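Local coordinates for protein sesquisabinene B synthase 2 (Santalum album, PDB 6A2A) that probably cyclises farnesyl diphosphate to the sesquiterpene sesquisabinene B with the help of magnesium or manganese ions, at residues A[55-60]-A[245-250]; A[130-135]-A[175-180]; A[168-173]-A[182-187]. One frame throughout, in Å; residues are numbered along the deposited sequence.

Contact 1 of 3, residues A[55-60]-A[245-250]; sequences EKHLKL and AKLDFN
L247 turns its CG anti to the backbone N (chi1 -154°), which sends the isobutyl group out from helix 239-270 toward H57 and L60 on the first turns of helix 55-73; L60 holds its own CG in the same relation to N (chi1 179°) and brings that branch point to meet it. The motif is plain helix-helix packing in the all-helical fold of a plant terpene synthase, with one leucine set against H57 and L60, one turn apart on the other helix. Three measurements support this reading. The CA atoms of H57 and L247 stand 7.3 Å apart, the shortest such spacing here. L247 supplies 81 of the 138 Å² buried, more than H57 and L60 together. No hydrogen bond or ion pair joins the segments, so the contact is one of van der Waals packing.

The two methyls of L247 have different partners. CD1 meets H57 alone: it lies 3.9 Å from CB of H57 and reaches the imidazole obliquely, so the histidine takes part mainly through its methylene and its backbone. CD2 touches both L60 and the H57 carbonyl. It rests 3.8 Å from CG of L60, and the two leucine side chains cross at about a right angle, which limits their overlap to a few atoms.

Around this apolar contact the C-terminal tail closes in, with L563 against L247 and E565 against L60, while N250 takes the backbone N of I561 through its OD1. The contact therefore lies where the start of helix 55-73, helix 239-270 and the chain's end come together, far from the metal-binding residues. Its closest approach is not leucine to leucine at all, but CD2 of L247 to the carbonyl O of H57, at 3.6 Å.

Contact 2 of 3, residues A[130-135]-A[175-180]; sequences IMRENG and EGEDIL
The CA atoms of R132 and E177 lie 13.6 Å apart, a gap their side chains bridge from opposite directions. R132 is extended from CG to NE (chi3 177°) and E177 beyond its CG, which brings the charged ends together. The tight part is a two-pronged, end-on salt bridge. NH1 of R132 donates to OE1 of E177 at 2.9 Å, entering on its syn lone pair, and NH2 donates to OE2 at 2.8 Å, nearly straight at 166°. Both oxygens lie close to the guanidinium plane, although the carboxylate is twisted 36° from it.

Further bonds fix the buried groups: NH1 serves L172 O, NH2 serves V138 O, W174 makes a cation-pi contact with the arginine, and OE1 of E177 accepts W174 N. Putting an alanine in place of R132 is likely to leave the buried E177 carboxylate without its charge partner and the L172 and V138 carbonyls without this donor.

The rest is looser. CD1 of L180 comes only to 4.3 Å from NH1 of R132, meeting the guanidinium obliquely, and E175 and G176 lie on the exposed side, where E175 turns to helix 489-510.

R132 lies on the last turn of helix 121-133, which a Schellman motif ends at G135. E177 is the N-cap residue of helix 178-192. The salt bridge thus joins one helix's end to another's start, while helices 78-90 and 98-110 pack against I130 and M131.

Contact 3 of 3, residues A[168-173]-A[182-187]; sequences EASFLG and EARTFA
R184, S170 and F171 hold nearly all of this contact, with 54, 47 and 24 Å² covered respectively out of 136 Å². R184 meets the other two with its aliphatic stem, and no hydrogen bond crosses between the segments.

S170 takes the inner end of that stem. Its OG lies between the backbone N and carbonyl carbon (chi1 73°) and comes to 3.4 Å from CB of R184. This is a packing contact; the polar partner of the hydroxyl is the Y167 carbonyl, one turn back on its own helix. Beside it, CB of S170 approaches the methyl CB of A183 at 4.3 Å. S170 and A183 are small where the backbones approach; the CA atoms of S170 and R184 are 5.6 Å apart, consistent with close packing.

F171 takes the outer part. R184 runs extended through its first two torsions and then bends at chi3 (67°), which places CD 3.9 Å from CZ of the phenylalanine. The methylene comes to the ring obliquely, and the guanidinium plane is 61° from that of the ring, so the evidence points to methylene packing and not to a stacked cation. The ring itself is gripped from elsewhere, edge-to-face with Y167 and W217.

A type I turn from S170 to G173 leads the chain away from helix 160-170, and helix 178-192 returns past it: the local runs of 168-170 and 182-187 point in nearly opposite senses. This is an antiparallel alpha-alpha hairpin of successive helices, in keeping with the six-hairpin clan to which the N-terminal domain belongs.

How the contacts relate
From the N terminus, residues 55-60 open the longest loop, which contact 1 closes at 245-250, with 184 residues between; contacts 2 and 3 both lie nested within it. Next comes 130-135, then 168-173, 175-180 and 182-187, so the segments of contacts 2 and 3 alternate and their loops cross. These two share helix 178-192, have centres about 9 Å apart, and touch directly, with CD1 of L180 at 3.4 Å from CA of G173. Together they tie helices 121-133, 160-170 and 178-192. Contact 1 is separate, its nearest atoms about 16 Å from contact 2, and links helix 55-73 to helix 239-270.

Contact 1 of 3, residues A[55-60]-A[245-250]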
loop_
_atom_site.group_PDB
_atom_site.type_symbol
_atom_site.label_atom_id
_atom_site.label_comp_id
_atom_site.label_asym_id
_atom_site.label_seq_id
_atom_site.Cartn_x
_atom_site.Cartn_y
_atom_site.Cartn_z
ATOM N N GLU A 55 -22.565 15.476 3.040
ATOM C CA GLU A 55 -22.760 16.026 1.673
ATOM C C GLU A 55 -23.313 17.460 1.730
ATOM O O GLU A 55 -23.005 18.290 0.862
ATOM C CB GLU A 55 -23.700 15.127 0.860
ATOM C CG GLU A 55 -24.039 15.662 -0.526
ATOM C CD GLU A 55 -22.865 16.001 -1.433
ATOM O OE1 GLU A 55 -21.962 15.149 -1.579
ATOM O OE2 GLU A 55 -22.861 17.111 -2.013
ATOM N N LYS A 56 -24.132 17.755 2.732
ATOM C CA LYS A 56 -24.762 19.071 2.803
ATOM C C LYS A 56 -23.711 20.116 3.209
ATOM O O LYS A 56 -23.832 21.273 2.853
ATOM C CB LYS A 56 -25.968 19.045 3.748
ATOM C CG LYS A 56 -25.641 18.896 5.225
ATOM C CD LYS A 56 -26.738 19.366 6.143
ATOM C CE LYS A 56 -26.533 18.879 7.567
ATOM N NZ LYS A 56 -27.280 19.693 8.560
ATOM N N HIS A 57 -22.686 19.699 3.957
ATOM C CA HIS A 57 -21.569 20.578 4.307
ATOM C C HIS A 57 -20.658 20.796 3.085
ATOM O O HIS A 57 -20.151 21.882 2.879
ATOM C CB HIS A 57 -20.851 20.003 5.532
ATOM C CG HIS A 57 -21.661 20.048 6.783
ATOM N ND1 HIS A 57 -21.431 19.194 7.843
ATOM C CD2 HIS A 57 -22.681 20.852 7.163
ATOM C CE1 HIS A 57 -22.264 19.475 8.825
ATOM N NE2 HIS A 57 -23.035 20.497 8.434
ATOM N N LEU A 58 -20.429 19.772 2.275
ATOM C CA LEU A 58 -19.677 19.940 0.989
ATOM C C LEU A 58 -20.293 21.024 0.097
ATOM O O LEU A 58 -19.578 21.808 -0.531
ATOM C CB LEU A 58 -19.670 18.611 0.227
ATOM C CG LEU A 58 -18.443 17.715 0.397
ATOM C CD1 LEU A 58 -17.706 18.002 1.707
ATOM C CD2 LEU A 58 -18.837 16.246 0.298
ATOM N N LYS A 59 -21.614 21.006 -0.041
ATOM C CA LYS A 59 -22.315 21.970 -0.904
ATOM C C LYS A 59 -22.265 23.364 -0.243
ATOM O O LYS A 59 -22.002 24.338 -0.907
ATOM C CB LYS A 59 -23.720 21.418 -1.195
ATOM C CG LYS A 59 -24.710 22.361 -1.865
ATOM C CD LYS A 59 -24.768 22.251 -3.380
ATOM C CE LYS A 59 -24.724 23.601 -4.070
ATOM N NZ LYS A 59 -23.527 24.385 -3.667
ATOM N N LEU A 60 -22.432 23.445 1.071
ATOM C CA LEU A 60 -22.302 24.708 1.785
ATOM C C LEU A 60 -20.883 25.277 1.614
ATOM O O LEU A 60 -20.702 26.499 1.454
ATOM C CB LEU A 60 -22.643 24.462 3.252
ATOM C CG LEU A 60 -22.542 25.661 4.191
ATOM C CD1 LEU A 60 -23.523 26.773 3.817
ATOM C CD2 LEU A 60 -22.778 25.208 5.621
ATOM N N ALA A 245 -13.854 28.998 6.934
ATOM C CA ALA A 245 -12.553 28.569 7.497
ATOM C C ALA A 245 -12.687 27.261 8.278
ATOM O O ALA A 245 -11.869 26.326 8.104
ATOM C CB ALA A 245 -11.957 29.653 8.369
ATOM N N LYS A 246 -13.747 27.140 9.061
ATOM C CA LYS A 246 -13.998 25.923 9.821
ATOM C C LYS A 246 -14.395 24.771 8.899
ATOM O O LYS A 246 -13.989 23.614 9.100
ATOM C CB LYS A 246 -15.087 26.161 10.870
ATOM C CG LYS A 246 -14.713 27.182 11.937
ATOM C CD LYS A 246 -15.779 27.326 13.001
ATOM C CE LYS A 246 -15.356 28.264 14.102
ATOM N NZ LYS A 246 -16.465 28.475 15.061
ATOM N N LEU A 247 -15.209 25.053 7.878
ATOM C CA LEU A 247 -15.683 24.018 7.002
ATOM C C LEU A 247 -14.529 23.452 6.153
ATOM O O LEU A 247 -14.396 22.229 5.991
ATOM C CB LEU A 247 -16.772 24.651 6.118
ATOM C CG LEU A 247 -17.861 23.761 5.533
ATOM C CD1 LEU A 247 -18.544 22.915 6.583
ATOM C CD2 LEU A 247 -18.903 24.635 4.847
ATOM N N ASP A 248 -13.786 24.341 5.530
ATOM C CA ASP A 248 -12.637 23.973 4.708
ATOM C C ASP A 248 -11.612 23.250 5.574
ATOM O O ASP A 248 -11.024 22.274 5.101
ATOM C CB ASP A 248 -12.020 25.142 4.029
ATOM C CG ASP A 248 -11.018 24.737 2.949
ATOM O OD1 ASP A 248 -11.450 24.216 1.895
ATOM O OD2 ASP A 248 -9.795 24.870 3.229
ATOM N N PHE A 249 -11.430 23.692 6.813
ATOM C CA PHE A 249 -10.517 22.994 7.711
ATOM C C PHE A 249 -10.926 21.536 7.844
ATOM O O PHE A 249 -10.110 20.631 7.631
ATOM C CB PHE A 249 -10.457 23.622 9.094
ATOM C CG PHE A 249 -9.271 23.120 9.872
ATOM C CD1 PHE A 249 -9.347 21.940 10.582
ATOM C CD2 PHE A 249 -8.053 23.766 9.790
ATOM C CE1 PHE A 249 -8.230 21.432 11.216
ATOM C CE2 PHE A 249 -6.951 23.270 10.460
ATOM C CZ PHE A 249 -7.036 22.102 11.144
ATOM N N ASN A 250 -12.198 21.291 8.166
ATOM C CA ASN A 250 -12.661 19.932 8.332
ATOM C C ASN A 250 -12.548 19.127 7.026
ATOM O O ASN A 250 -12.254 17.907 7.092
ATOM C CB ASN A 250 -14.086 19.887 8.888
ATOM C CG ASN A 250 -14.197 20.277 10.339
ATOM O OD1 ASN A 250 -13.199 20.530 11.036
ATOM N ND2 ASN A 250 -15.431 20.360 10.810
#

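Contact 2 of 3, residues A[130-135]-A[175-180]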
loop_
_atom_site.group_PDB
_atom_site.type_symbol
_atom_site.label_atom_id
_atom_site.label_comp_id
_atom_site.label_asym_id
_atom_site.label_seq_id
_atom_site.Cartn_x
_atom_site.Cartn_y
_atom_site.Cartn_z
ATOM N N ILE A 130 2.805 42.443 3.684
ATOM C CA ILE A 130 1.965 41.801 2.726
ATOM C C ILE A 130 2.568 41.988 1.334
ATOM O O ILE A 130 2.496 41.086 0.506
ATOM C CB ILE A 130 0.507 42.310 2.758
ATOM C CG1 ILE A 130 -0.146 42.159 4.137
ATOM C CG2 ILE A 130 -0.313 41.614 1.695
ATOM C CD1 ILE A 130 -0.512 40.748 4.492
ATOM N N MET A 131 3.026 43.198 1.069
ATOM C CA MET A 131 3.714 43.453 -0.242
ATOM C C MET A 131 4.902 42.485 -0.431
ATOM O O MET A 131 4.948 41.765 -1.450
ATOM C CB MET A 131 4.180 44.896 -0.318
ATOM C CG MET A 131 3.046 45.922 -0.435
ATOM S SD MET A 131 1.953 45.675 -1.794
ATOM C CE MET A 131 0.531 46.645 -1.286
ATOM N N ARG A 132 5.807 42.418 0.520
ATOM C CA ARG A 132 6.992 41.579 0.379
ATOM C C ARG A 132 6.630 40.100 0.348
ATOM O O ARG A 132 7.245 39.342 -0.459
ATOM C CB ARG A 132 8.030 41.872 1.454
ATOM C CG ARG A 132 8.790 43.175 1.241
ATOM C CD ARG A 132 10.055 43.188 2.012
ATOM N NE ARG A 132 10.876 44.370 1.825
ATOM C CZ ARG A 132 12.163 44.457 2.135
ATOM N NH1 ARG A 132 12.823 43.408 2.627
ATOM N NH2 ARG A 132 12.790 45.605 1.976
ATOM N N GLU A 133 5.667 39.650 1.144
ATOM C CA GLU A 133 5.229 38.225 1.022
ATOM C C GLU A 133 4.770 37.922 -0.396
ATOM O O GLU A 133 4.762 36.763 -0.813
ATOM C CB GLU A 133 4.053 37.956 1.971
ATOM C CG GLU A 133 4.452 38.002 3.416
ATOM C CD GLU A 133 3.275 37.975 4.392
ATOM O OE1 GLU A 133 2.138 38.139 3.918
ATOM O OE2 GLU A 133 3.513 37.667 5.585
ATOM N N ASN A 134 4.317 38.960 -1.134
ATOM C CA ASN A 134 3.786 38.713 -2.469
ATOM C C ASN A 134 4.745 39.178 -3.570
ATOM O O ASN A 134 4.334 39.296 -4.705
ATOM C CB ASN A 134 2.418 39.366 -2.643
ATOM C CG ASN A 134 1.346 38.593 -1.938
ATOM O OD1 ASN A 134 0.804 37.668 -2.519
ATOM N ND2 ASN A 134 1.092 38.892 -0.676
ATOM N N GLY A 135 5.981 39.461 -3.261
ATOM C CA GLY A 135 6.965 39.662 -4.305
ATOM C C GLY A 135 6.993 41.099 -4.804
ATOM O O GLY A 135 7.561 41.382 -5.875
ATOM N N GLU A 175 19.385 40.900 4.275
ATOM C CA GLU A 175 20.636 41.319 4.841
ATOM C C GLU A 175 20.853 42.806 4.455
ATOM O O GLU A 175 20.384 43.245 3.406
ATOM C CB GLU A 175 21.836 40.468 4.376
ATOM C CG GLU A 175 21.871 39.039 4.888
ATOM C CD GLU A 175 23.162 38.321 4.475
ATOM O OE1 GLU A 175 23.333 38.086 3.279
ATOM O OE2 GLU A 175 24.014 38.127 5.316
ATOM N N GLY A 176 21.648 43.475 5.232
ATOM C CA GLY A 176 21.943 44.923 5.015
ATOM C C GLY A 176 20.747 45.832 5.244
ATOM O O GLY A 176 20.825 47.008 4.908
ATOM N N GLU A 177 19.618 45.346 5.775
ATOM C CA GLU A 177 18.482 46.240 6.041
ATOM C C GLU A 177 18.397 46.477 7.553
ATOM O O GLU A 177 17.556 45.896 8.307
ATOM C CB GLU A 177 17.206 45.705 5.410
ATOM C CG GLU A 177 17.210 45.659 3.902
ATOM C CD GLU A 177 15.947 45.177 3.277
ATOM O OE1 GLU A 177 15.313 44.238 3.844
ATOM O OE2 GLU A 177 15.548 45.721 2.201
ATOM N N ASP A 178 19.264 47.380 7.991
ATOM C CA ASP A 178 19.558 47.653 9.365
ATOM C C ASP A 178 18.316 48.189 10.153
ATOM O O ASP A 178 18.225 47.978 11.368
ATOM C CB ASP A 178 20.697 48.706 9.445
ATOM C CG ASP A 178 20.443 49.948 8.502
ATOM O OD1 ASP A 178 20.187 49.785 7.263
ATOM O OD2 ASP A 178 20.496 51.102 8.984
ATOM N N ILE A 179 17.418 48.840 9.451
ATOM C CA ILE A 179 16.258 49.467 10.129
ATOM C C ILE A 179 15.289 48.358 10.538
ATOM O O ILE A 179 14.669 48.438 11.605
ATOM C CB ILE A 179 15.572 50.541 9.285
ATOM C CG1 ILE A 179 16.542 51.682 8.975
ATOM C CG2 ILE A 179 14.354 51.084 10.021
ATOM C CD1 ILE A 179 16.055 52.533 7.865
ATOM N N LEU A 180 15.282 47.274 9.762
ATOM C CA LEU A 180 14.398 46.169 10.137
ATOM C C LEU A 180 14.985 45.384 11.310
ATOM O O LEU A 180 14.196 44.886 12.129
ATOM C CB LEU A 180 14.114 45.300 8.924
ATOM C CG LEU A 180 13.655 46.077 7.696
ATOM C CD1 LEU A 180 13.453 45.199 6.488
ATOM C CD2 LEU A 180 12.354 46.793 8.021
#

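Contact 3 of 3, residues A[168-173]-A[182-187]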
loop_
_atom_site.group_PDB
_atom_site.type_symbol
_atom_site.label_atom_id
_atom_site.label_comp_id
_atom_site.label_asym_id
_atom_site.label_seq_id
_atom_site.Cartn_x
_atom_site.Cartn_y
_atom_site.Cartn_z
ATOM N N GLU A 168 6.073 41.716 13.385
ATOM C CA GLU A 168 5.814 40.698 12.427
ATOM C C GLU A 168 6.453 41.072 11.072
ATOM O O GLU A 168 6.977 40.220 10.367
ATOM C CB GLU A 168 4.336 40.473 12.192
ATOM C CG GLU A 168 3.593 39.936 13.411
ATOM C CD GLU A 168 3.849 38.468 13.753
ATOM O OE1 GLU A 168 4.908 37.903 13.319
ATOM O OE2 GLU A 168 2.954 37.855 14.401
ATOM N N ALA A 169 6.386 42.355 10.729
ATOM C CA ALA A 169 6.938 42.839 9.438
ATOM C C ALA A 169 8.463 42.701 9.357
ATOM O O ALA A 169 8.992 42.431 8.228
ATOM C CB ALA A 169 6.532 44.290 9.230
ATOM N N SER A 170 9.142 42.853 10.444
ATOM C CA SER A 170 10.581 42.893 10.536
ATOM C C SER A 170 11.216 41.601 9.986
ATOM O O SER A 170 12.334 41.669 9.440
ATOM C CB SER A 170 11.081 43.186 11.898
ATOM O OG SER A 170 10.937 42.092 12.789
ATOM N N PHE A 171 10.453 40.529 10.040
ATOM C CA PHE A 171 10.952 39.173 9.677
ATOM C C PHE A 171 10.967 38.995 8.171
ATOM O O PHE A 171 11.452 37.941 7.665
ATOM C CB PHE A 171 10.157 38.071 10.391
ATOM C CG PHE A 171 10.505 38.048 11.839
ATOM C CD1 PHE A 171 11.596 37.347 12.323
ATOM C CD2 PHE A 171 9.752 38.795 12.739
ATOM C CE1 PHE A 171 11.957 37.398 13.643
ATOM C CE2 PHE A 171 10.119 38.814 14.063
ATOM C CZ PHE A 171 11.209 38.151 14.525
ATOM N N LEU A 172 10.451 39.963 7.447
ATOM C CA LEU A 172 10.477 39.917 5.978
ATOM C C LEU A 172 11.722 40.652 5.449
ATOM O O LEU A 172 11.878 40.804 4.245
ATOM C CB LEU A 172 9.183 40.475 5.387
ATOM C CG LEU A 172 8.048 39.497 5.129
ATOM C CD1 LEU A 172 8.397 38.517 4.027
ATOM C CD2 LEU A 172 7.608 38.796 6.418
ATOM N N GLY A 173 12.565 41.086 6.341
ATOM C CA GLY A 173 13.785 41.824 6.029
ATOM C C GLY A 173 14.868 40.965 5.368
ATOM O O GLY A 173 14.865 39.729 5.423
ATOM N N GLU A 182 16.705 46.839 13.690
ATOM C CA GLU A 182 16.398 47.758 14.808
ATOM C C GLU A 182 14.908 47.589 15.205
ATOM O O GLU A 182 14.577 47.647 16.427
ATOM C CB GLU A 182 16.619 49.212 14.388
ATOM C CG GLU A 182 18.072 49.681 14.408
ATOM C CD GLU A 182 18.414 50.913 13.548
ATOM O OE1 GLU A 182 17.505 51.543 12.956
ATOM O OE2 GLU A 182 19.620 51.210 13.427
ATOM N N ALA A 183 14.031 47.476 14.212
ATOM C CA ALA A 183 12.582 47.318 14.426
ATOM C C ALA A 183 12.322 46.047 15.225
ATOM O O ALA A 183 11.543 46.013 16.193
ATOM C CB ALA A 183 11.867 47.261 13.119
ATOM N N ARG A 184 12.993 44.973 14.831
ATOM C CA ARG A 184 12.836 43.708 15.572
ATOM C C ARG A 184 13.279 43.845 17.028
ATOM O O ARG A 184 12.538 43.423 17.954
ATOM C CB ARG A 184 13.607 42.564 14.897
ATOM C CG ARG A 184 13.544 41.262 15.685
ATOM C CD ARG A 184 14.458 40.149 15.159
ATOM N NE ARG A 184 15.845 40.537 15.359
ATOM C CZ ARG A 184 16.507 40.394 16.494
ATOM N NH1 ARG A 184 15.919 39.853 17.548
ATOM N NH2 ARG A 184 17.769 40.790 16.585
ATOM N N THR A 185 14.450 44.418 17.297
ATOM C CA THR A 185 14.963 44.542 18.627
ATOM C C THR A 185 14.019 45.447 19.454
ATOM O O THR A 185 13.699 45.103 20.573
ATOM C CB THR A 185 16.396 45.119 18.621
ATOM O OG1 THR A 185 17.225 44.181 17.923
ATOM C CG2 THR A 185 16.972 45.303 20.008
ATOM N N PHE A 186 13.559 46.522 18.861
ATOM C CA PHE A 186 12.731 47.503 19.576
ATOM C C PHE A 186 11.365 46.870 19.888
ATOM O O PHE A 186 10.991 46.873 21.047
ATOM C CB PHE A 186 12.547 48.755 18.731
ATOM C CG PHE A 186 11.584 49.755 19.303
ATOM C CD1 PHE A 186 11.986 50.598 20.326
ATOM C CD2 PHE A 186 10.321 49.866 18.780
ATOM C CE1 PHE A 186 11.101 51.541 20.828
ATOM C CE2 PHE A 186 9.453 50.824 19.265
ATOM C CZ PHE A 186 9.857 51.653 20.287
ATOM N N ALA A 187 10.718 46.325 18.879
ATOM C CA ALA A 187 9.347 45.753 19.026
ATOM C C ALA A 187 9.368 44.560 19.977
ATOM O O ALA A 187 8.438 44.446 20.850
ATOM C CB ALA A 187 8.753 45.362 17.721
#